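PDB 1YPX: putative vitamin-B12 independent methionine synthase family protein, which probably catalyses zinc-dependent methyl transfer from a methyltetrahydrofolate-type donor to homocysteine, as in cobalamin-independent methionine synthases. Local coordinates for residues G31-T34 / A35-R39; F73-L76 / E77-G81; P140-L143 / H144-G147; L165-A168 / Y169-I173. One frame throughout, in Å; residues are numbered along the deposited sequence.

In the fold
The four contacts lie along a single chain whose fold resembles a TIM barrel. Contacts 2, 3 and 4 form one cluster, their centres 11 to 14 Å apart. Leu76 CD2 of contact 2 lies 3.8 Å from Leu143 CB of contact 3, and Phe75 CE1 of contact 2 is 3.7 Å from Tyr169 OH of contact 4. Pro140 and Leu143 of contact 3 also pack on Tyr169 and Leu165. Contact 1 is remote, at a surface turn whose centre is 21 Å from that of contact 2 and about 30 Å from those of contacts 3 and 4. The side chain of Met142 comes close to His237, Cys239 and Cys334, which could form a zinc site of the kind expected in this family, though no metal is bound.

Contact 1. Residues G31-T34 / A35-R39; sequences GEIT and ALELR
The carboxylate of Glu37 turns one face to Ile33, whose methyl CG2 lies over it, 3.4 Å from Glu37 CD, a spacing that is only approximate. Ile33 CG2 also lies 3.5 Å from Glu37 CG, and the two side chains cross at about a right angle. At one corner of the carboxylate, Glu37 OE1 lies 3.6 Å from Thr34 OG1. Glu37 reaches back over the loop because its CG is anti to the backbone N (chi1 -164°) and the chain stays extended beyond CG. Residues 31-34 form the loop joining helix 19-30 to helix 35-56: Gly31 ends the first helix in a Schellman motif, where its positive phi suits glycine, and Thr34 is the N-cap of the second. The order of residues, Thr34 followed three places later by Glu37, is that of a capping box, but the bonds are not made in this model. Thr34 OG1 is 3.3 Å from Glu37 N at a poor angle. The first turn is instead gripped through the carbonyl of Thr34, whose O accepts from Leu38 N at 2.7 Å, nearly along the C=O axis, and from Glu37 N, which stands above the carbonyl plane. An acidic residue suits this place near the start of the helix, where the N-terminal end of its dipole would probably favour a negative charge. Leu38 turns its buried end away from the loop to pack on Ala24 of helix 19-30, while Ala35, with its small side chain, touches Phe28 of that helix. Farther along the helix, Arg39 forms a salt bridge with Asp119.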
# COMPACT_ATOMS: atom_id res chain seq x y z
N GLY A 31 -6.23 12.75 27.44
CA GLY A 31 -7.56 13.06 27.92
C GLY A 31 -7.91 14.52 27.74
O GLY A 31 -9.03 14.94 28.01
N GLU A 32 -6.93 15.31 27.29
CA GLU A 32 -7.13 16.73 27.08
C GLU A 32 -8.03 17.01 25.89
O GLU A 32 -8.87 17.91 25.92
CB GLU A 32 -5.79 17.43 26.86
CG GLU A 32 -4.78 17.17 27.96
CD GLU A 32 -3.63 18.15 27.93
OE1 GLU A 32 -2.64 17.92 28.67
OE2 GLU A 32 -3.72 19.15 27.18
N ILE A 33 -7.86 16.23 24.83
CA ILE A 33 -8.66 16.39 23.63
C ILE A 33 -9.54 15.17 23.44
O ILE A 33 -9.24 14.08 23.94
CB ILE A 33 -7.76 16.57 22.38
CG1 ILE A 33 -6.81 17.75 22.60
CG2 ILE A 33 -8.62 16.80 21.15
CD1 ILE A 33 -7.51 19.07 22.89
N THR A 34 -10.63 15.35 22.72
CA THR A 34 -11.56 14.26 22.47
C THR A 34 -11.36 13.69 21.07
O THR A 34 -10.78 14.34 20.20
CB THR A 34 -13.01 14.75 22.63
OG1 THR A 34 -13.24 15.86 21.74
CG2 THR A 34 -13.25 15.21 24.06
N ALA A 35 -11.84 12.46 20.86
CA ALA A 35 -11.73 11.78 19.58
C ALA A 35 -12.36 12.66 18.52
O ALA A 35 -11.79 12.88 17.44
CB ALA A 35 -12.47 10.44 19.65
N LEU A 36 -13.54 13.18 18.85
CA LEU A 36 -14.29 14.05 17.96
C LEU A 36 -13.60 15.40 17.78
O LEU A 36 -14.01 16.20 16.94
CB LEU A 36 -15.71 14.27 18.51
CG LEU A 36 -15.91 14.58 20.00
CD1 LEU A 36 -17.16 15.44 20.19
CD2 LEU A 36 -16.02 13.29 20.81
N GLU A 37 -12.54 15.65 18.55
CA GLU A 37 -11.80 16.92 18.48
C GLU A 37 -10.46 16.73 17.77
O GLU A 37 -10.00 17.61 17.03
CB GLU A 37 -11.56 17.45 19.90
CG GLU A 37 -11.15 18.92 19.99
CD GLU A 37 -10.82 19.35 21.42
OE1 GLU A 37 -11.55 18.96 22.35
OE2 GLU A 37 -9.83 20.10 21.60
N LEU A 38 -9.85 15.58 18.01
CA LEU A 38 -8.57 15.21 17.40
C LEU A 38 -8.70 15.14 15.88
O LEU A 38 -7.73 15.32 15.15
CB LEU A 38 -8.11 13.85 17.93
CG LEU A 38 -7.03 13.11 17.14
CD1 LEU A 38 -5.73 13.89 17.24
CD2 LEU A 38 -6.83 11.70 17.69
N ARG A 39 -9.91 14.87 15.40
CA ARG A 39 -10.11 14.75 13.97
C ARG A 39 -9.87 16.04 13.21
O ARG A 39 -9.31 16.03 12.11
CB ARG A 39 -11.51 14.23 13.67
CG ARG A 39 -11.68 13.94 12.20
CD ARG A 39 -12.88 13.07 11.91
NE ARG A 39 -12.92 12.77 10.49
CZ ARG A 39 -12.39 11.69 9.93
NH1 ARG A 39 -12.49 11.51 8.62
NH2 ARG A 39 -11.79 10.78 10.68

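Contact 2. Residues F73-L76 / E77-G81; sequences FDFL and ENLDG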
# COMPACT_ATOMS: atom_id res chain seq x y z
N PHE A 73 -4.27 -2.16 11.32
CA PHE A 73 -5.05 -2.82 12.33
C PHE A 73 -6.31 -2.02 12.59
O PHE A 73 -7.29 -2.57 13.08
CB PHE A 73 -4.22 -2.97 13.60
CG PHE A 73 -3.83 -1.67 14.23
CD1 PHE A 73 -4.74 -0.96 15.03
CD2 PHE A 73 -2.55 -1.14 14.04
CE1 PHE A 73 -4.38 0.24 15.63
CE2 PHE A 73 -2.18 0.05 14.64
CZ PHE A 73 -3.10 0.74 15.43
N ASP A 74 -6.28 -0.72 12.26
CA ASP A 74 -7.46 0.15 12.42
C ASP A 74 -8.47 -0.24 11.34
O ASP A 74 -9.68 -0.20 11.56
CB ASP A 74 -7.10 1.63 12.22
CG ASP A 74 -6.62 2.30 13.49
OD1 ASP A 74 -7.42 2.46 14.45
OD2 ASP A 74 -5.42 2.66 13.54
N PHE A 75 -7.96 -0.62 10.18
CA PHE A 75 -8.83 -1.02 9.10
C PHE A 75 -9.43 -2.37 9.42
O PHE A 75 -10.62 -2.60 9.22
CB PHE A 75 -8.06 -1.11 7.78
CG PHE A 75 -8.89 -1.65 6.65
CD1 PHE A 75 -8.96 -3.01 6.41
CD2 PHE A 75 -9.67 -0.79 5.87
CE1 PHE A 75 -9.78 -3.53 5.41
CE2 PHE A 75 -10.50 -1.29 4.87
CZ PHE A 75 -10.55 -2.66 4.64
N LEU A 76 -8.59 -3.27 9.93
CA LEU A 76 -9.05 -4.62 10.25
C LEU A 76 -10.00 -4.70 11.45
O LEU A 76 -11.08 -5.31 11.37
CB LEU A 76 -7.85 -5.54 10.48
CG LEU A 76 -6.99 -5.79 9.24
CD1 LEU A 76 -5.66 -6.40 9.66
CD2 LEU A 76 -7.73 -6.70 8.26
N GLU A 77 -9.60 -4.08 12.56
CA GLU A 77 -10.43 -4.08 13.76
C GLU A 77 -11.79 -3.44 13.49
O GLU A 77 -12.69 -3.51 14.33
CB GLU A 77 -9.74 -3.34 14.91
CG GLU A 77 -9.75 -1.83 14.76
CD GLU A 77 -9.44 -1.12 16.07
OE1 GLU A 77 -10.16 -1.37 17.06
OE2 GLU A 77 -8.48 -0.30 16.09
N ASN A 78 -11.94 -2.81 12.33
CA ASN A 78 -13.20 -2.18 11.97
C ASN A 78 -13.99 -3.05 11.02
O ASN A 78 -14.89 -2.58 10.34
CB ASN A 78 -12.97 -0.81 11.34
CG ASN A 78 -12.85 0.28 12.38
OD1 ASN A 78 -11.79 0.84 12.58
ND2 ASN A 78 -13.96 0.59 13.04
N LEU A 79 -13.64 -4.31 10.96
CA LEU A 79 -14.36 -5.25 10.13
C LEU A 79 -15.17 -6.08 11.12
O LEU A 79 -14.67 -6.44 12.19
CB LEU A 79 -13.38 -6.15 9.37
CG LEU A 79 -12.57 -5.50 8.24
CD1 LEU A 79 -11.48 -6.46 7.77
CD2 LEU A 79 -13.51 -5.13 7.06
N ASP A 80 -16.43 -6.36 10.78
CA ASP A 80 -17.30 -7.15 11.64
C ASP A 80 -16.62 -8.51 11.87
O ASP A 80 -16.00 -9.06 10.96
CB ASP A 80 -18.68 -7.33 10.97
CG ASP A 80 -19.63 -8.26 11.77
OD1 ASP A 80 -19.34 -9.48 11.87
OD2 ASP A 80 -20.67 -7.78 12.28
N GLY A 81 -16.71 -9.02 13.10
CA GLY A 81 -16.11 -10.30 13.43
C GLY A 81 -14.66 -10.20 13.86
O GLY A 81 -14.04 -11.22 14.19
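Helix 73-76 is a single turn, closed by a 2.8 Å hydrogen bond from Glu77 N to Phe73 O, and it runs directly into a type I beta turn from Leu76 to Leu79. In that turn Leu79 N bonds Leu76 O at 2.8 Å. The helical turn and the beta turn after it lead the chain toward strand 82-84. The beta turn folds Leu79 back onto the helix: its CD1 meets Leu76 CD2 at 3.8 Å and Phe75 CE1 at 4.1 Å. Large apolar residues suit these three places, since all are buried. Phe75, with CG anti to its backbone N (chi1 175°), carries its ring to Pro138 at the end of strand 132-138 and to Phe176 of helix 158-178, and meets Phe116 edge-to-face. The carbonyl O of Phe75 also accepts a hydrogen bond from His114 NE2.

The other side of the turn is polar and partly exposed. Glu77 CG sits between its own N and carbonyl carbon (chi1 75°), which folds the side chain back alongside Phe73 and Asp74. Glu77 OE2 lies at the edge of the Phe73 ring, near the ring plane, 3.9 Å from Phe73 CD1. Asp74 and Glu77 would repel each other if both are charged, and Arg68, a long and weak ion-pair partner of Asp74, probably offsets part of this. Their carboxylates run side by side, planes 24° apart, with Asp74 OD1 and Glu77 OE2, two acceptors that make no bond, separated by 3.4 Å.

Contact 3. Residues P140-L143 / H144-G147; sequences PAML and HYRG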
# COMPACT_ATOMS: atom_id res chain seq x y z
N PRO A 140 -5.65 -8.46 2.37
CA PRO A 140 -6.47 -9.38 3.15
C PRO A 140 -5.66 -10.50 3.81
O PRO A 140 -6.02 -10.98 4.87
CB PRO A 140 -7.49 -9.89 2.12
CG PRO A 140 -6.73 -9.85 0.85
CD PRO A 140 -5.98 -8.53 0.93
N ALA A 141 -4.55 -10.89 3.18
CA ALA A 141 -3.70 -11.94 3.71
C ALA A 141 -3.00 -11.49 4.99
O ALA A 141 -2.37 -12.28 5.68
CB ALA A 141 -2.66 -12.36 2.68
N MSE A 142 -3.11 -10.20 5.29
CA MSE A 142 -2.50 -9.65 6.49
C MSE A 142 -3.30 -10.03 7.73
O MSE A 142 -2.76 -10.10 8.83
CB MSE A 142 -2.37 -8.13 6.36
CG MSE A 142 -1.18 -7.68 5.53
SE MSE A 142 0.49 -7.59 6.56
CE MSE A 142 0.90 -9.47 6.74
N LEU A 143 -4.60 -10.29 7.53
CA LEU A 143 -5.49 -10.68 8.62
C LEU A 143 -5.29 -12.15 8.94
O LEU A 143 -5.29 -12.56 10.10
CB LEU A 143 -6.95 -10.45 8.25
CG LEU A 143 -7.99 -10.83 9.32
CD1 LEU A 143 -7.65 -10.15 10.62
CD2 LEU A 143 -9.37 -10.44 8.87
N HIS A 144 -5.14 -12.94 7.88
CA HIS A 144 -4.94 -14.37 8.02
C HIS A 144 -3.74 -14.65 8.92
O HIS A 144 -3.83 -15.45 9.85
CB HIS A 144 -4.72 -14.99 6.64
CG HIS A 144 -4.39 -16.45 6.68
ND1 HIS A 144 -3.14 -16.92 7.03
CD2 HIS A 144 -5.13 -17.54 6.37
CE1 HIS A 144 -3.13 -18.24 6.93
NE2 HIS A 144 -4.33 -18.64 6.53
N TYR A 145 -2.63 -13.97 8.66
CA TYR A 145 -1.43 -14.17 9.44
C TYR A 145 -1.47 -13.52 10.82
O TYR A 145 -1.69 -14.20 11.82
CB TYR A 145 -0.20 -13.67 8.68
CG TYR A 145 1.10 -13.80 9.46
CD1 TYR A 145 1.42 -14.98 10.14
CD2 TYR A 145 2.02 -12.74 9.50
CE1 TYR A 145 2.63 -15.11 10.86
CE2 TYR A 145 3.23 -12.86 10.21
CZ TYR A 145 3.52 -14.04 10.88
OH TYR A 145 4.71 -14.15 11.57
N ARG A 146 -1.26 -12.21 10.85
CA ARG A 146 -1.24 -11.47 12.11
C ARG A 146 -2.53 -11.56 12.93
O ARG A 146 -2.62 -10.99 14.02
CB ARG A 146 -0.90 -9.99 11.83
CG ARG A 146 0.54 -9.75 11.40
CD ARG A 146 1.25 -8.76 12.33
NE ARG A 146 1.43 -9.29 13.68
CZ ARG A 146 2.26 -10.29 13.99
NH1 ARG A 146 3.00 -10.87 13.05
NH2 ARG A 146 2.34 -10.72 15.25
N GLY A 147 -3.51 -12.30 12.42
CA GLY A 147 -4.77 -12.45 13.12
C GLY A 147 -4.96 -13.80 13.80
O GLY A 147 -4.76 -14.86 13.20
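Helix 141-146, the short helix that follows strand 132-138 of the barrel-like parallel sheet, brings Met142 and Tyr145 together on one side and then passes into strand 147-149. Met142 is modelled as selenomethionine; chi2 -84° and chi3 74° fold its chain so that the methyl CE comes to the edge of the Tyr145 ring, with Met142 CE 4.4 Å from Tyr145 CD2. A flexible, apolar side chain suits this buried spot, where it also touches Asp188 and Thr189. The backbone bonds are long: Tyr145 N reaches Ala141 O at 3.4 Å and Arg146 N reaches Met142 O at 3.3 Å, both weak. Leu143 N makes a firmer bond to Pro140 O at 3.1 Å. At the far end Gly147, which has no side chain, lies with its CA beside Leu143 O. The rings of His144 and Tyr145 also meet other aromatics, Tyr217 and Tyr193 respectively, both edge-to-face. Since the helix presents mainly apolar and aromatic groups to its neighbours, its side-chain contacts are probably held chiefly by dispersion and by the weak electrostatics of ring edges.

Contact 4. Residues L165-A168 / Y169-I173; sequences LATA and YQKAI
Tyr169 lies alongside Leu165, one helical turn earlier, and both side chains point the same way. Its CB lies beside two carbonyl oxygens, 3.4 Å from Ala166 O and 3.7 Å from Leu165 O. Further out, Tyr169 CD2 comes 3.4 Å from Leu165 O, which lies in the ring plane at the edge; the same oxygen accepts the backbone N-H of Tyr169 at 3.0 Å. Next along that edge, Tyr169 CE2 meets the methyl CD1 of Leu165 at 4.1 Å. The tip, OH, is hydrogen-bonded to Pro138 O, so tyrosine suits the place: an apolar ring for the interior and one polar atom met by a backbone carbonyl. On the more exposed side, Lys171 N bonds Thr167 O at 2.8 Å and almost straight (174°). The lysine chain then bends at chi3 and chi4 past Thr167 CG2, carrying NZ to a salt bridge with Asp110. The small Ala172 touches Phe111. Helix 158-178 thus packs on helix 213-224 through Leu165 on Leu220 and Tyr169 on Ala224, on strand 108-110 through Leu165 and the small Ala168 on Ile109, and, by the Tyr169 hydroxyl, on the end of strand 132-138.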
# COMPACT_ATOMS: atom_id res chain seq x y z
N LEU A 165 -13.68 -13.54 4.30
CA LEU A 165 -12.68 -12.47 4.30
C LEU A 165 -12.58 -11.83 2.90
O LEU A 165 -12.46 -10.61 2.79
CB LEU A 165 -11.32 -13.03 4.77
CG LEU A 165 -10.09 -12.10 4.84
CD1 LEU A 165 -10.37 -10.96 5.81
CD2 LEU A 165 -8.86 -12.88 5.29
N ALA A 166 -12.65 -12.64 1.86
CA ALA A 166 -12.59 -12.14 0.48
C ALA A 166 -13.84 -11.30 0.12
O ALA A 166 -13.72 -10.28 -0.56
CB ALA A 166 -12.43 -13.33 -0.50
N THR A 167 -15.02 -11.74 0.56
CA THR A 167 -16.25 -11.01 0.31
C THR A 167 -16.19 -9.73 1.13
O THR A 167 -16.62 -8.67 0.68
CB THR A 167 -17.53 -11.79 0.74
OG1 THR A 167 -17.72 -12.91 -0.12
CG2 THR A 167 -18.77 -10.90 0.66
N ALA A 168 -15.65 -9.83 2.34
CA ALA A 168 -15.52 -8.64 3.17
C ALA A 168 -14.70 -7.63 2.37
O ALA A 168 -14.96 -6.42 2.43
CB ALA A 168 -14.83 -8.97 4.49
N TYR A 169 -13.72 -8.13 1.62
CA TYR A 169 -12.89 -7.25 0.81
C TYR A 169 -13.57 -6.81 -0.49
O TYR A 169 -13.40 -5.66 -0.92
CB TYR A 169 -11.51 -7.89 0.53
CG TYR A 169 -10.42 -7.44 1.49
CD1 TYR A 169 -9.53 -6.43 1.14
CD2 TYR A 169 -10.31 -8.00 2.77
CE1 TYR A 169 -8.54 -5.99 2.03
CE2 TYR A 169 -9.33 -7.56 3.68
CZ TYR A 169 -8.45 -6.55 3.29
OH TYR A 169 -7.48 -6.11 4.17
N GLN A 170 -14.33 -7.69 -1.13
CA GLN A 170 -15.02 -7.29 -2.36
C GLN A 170 -15.91 -6.12 -1.97
O GLN A 170 -15.90 -5.07 -2.62
CB GLN A 170 -15.85 -8.44 -2.93
CG GLN A 170 -15.03 -9.58 -3.53
CD GLN A 170 -15.80 -10.89 -3.57
OE1 GLN A 170 -15.28 -11.93 -4.02
NE2 GLN A 170 -17.04 -10.86 -3.09
N LYS A 171 -16.66 -6.29 -0.88
CA LYS A 171 -17.54 -5.23 -0.41
C LYS A 171 -16.74 -4.00 0.01
O LYS A 171 -17.18 -2.87 -0.22
CB LYS A 171 -18.41 -5.74 0.76
CG LYS A 171 -19.23 -7.00 0.43
CD LYS A 171 -20.51 -7.12 1.28
CE LYS A 171 -20.31 -7.85 2.61
NZ LYS A 171 -20.56 -9.36 2.54
N ALA A 172 -15.56 -4.20 0.61
CA ALA A 172 -14.72 -3.07 1.04
C ALA A 172 -14.30 -2.23 -0.16
O ALA A 172 -14.47 -1.01 -0.18
CB ALA A 172 -13.48 -3.59 1.76
N ILE A 173 -13.75 -2.90 -1.16
CA ILE A 173 -13.30 -2.24 -2.36
C ILE A 173 -14.44 -1.48 -3.03
O ILE A 173 -14.29 -0.33 -3.44
CB ILE A 173 -12.72 -3.25 -3.35
CG1 ILE A 173 -11.46 -3.87 -2.76
CG2 ILE A 173 -12.42 -2.58 -4.65
CD1 ILE A 173 -10.86 -4.95 -3.61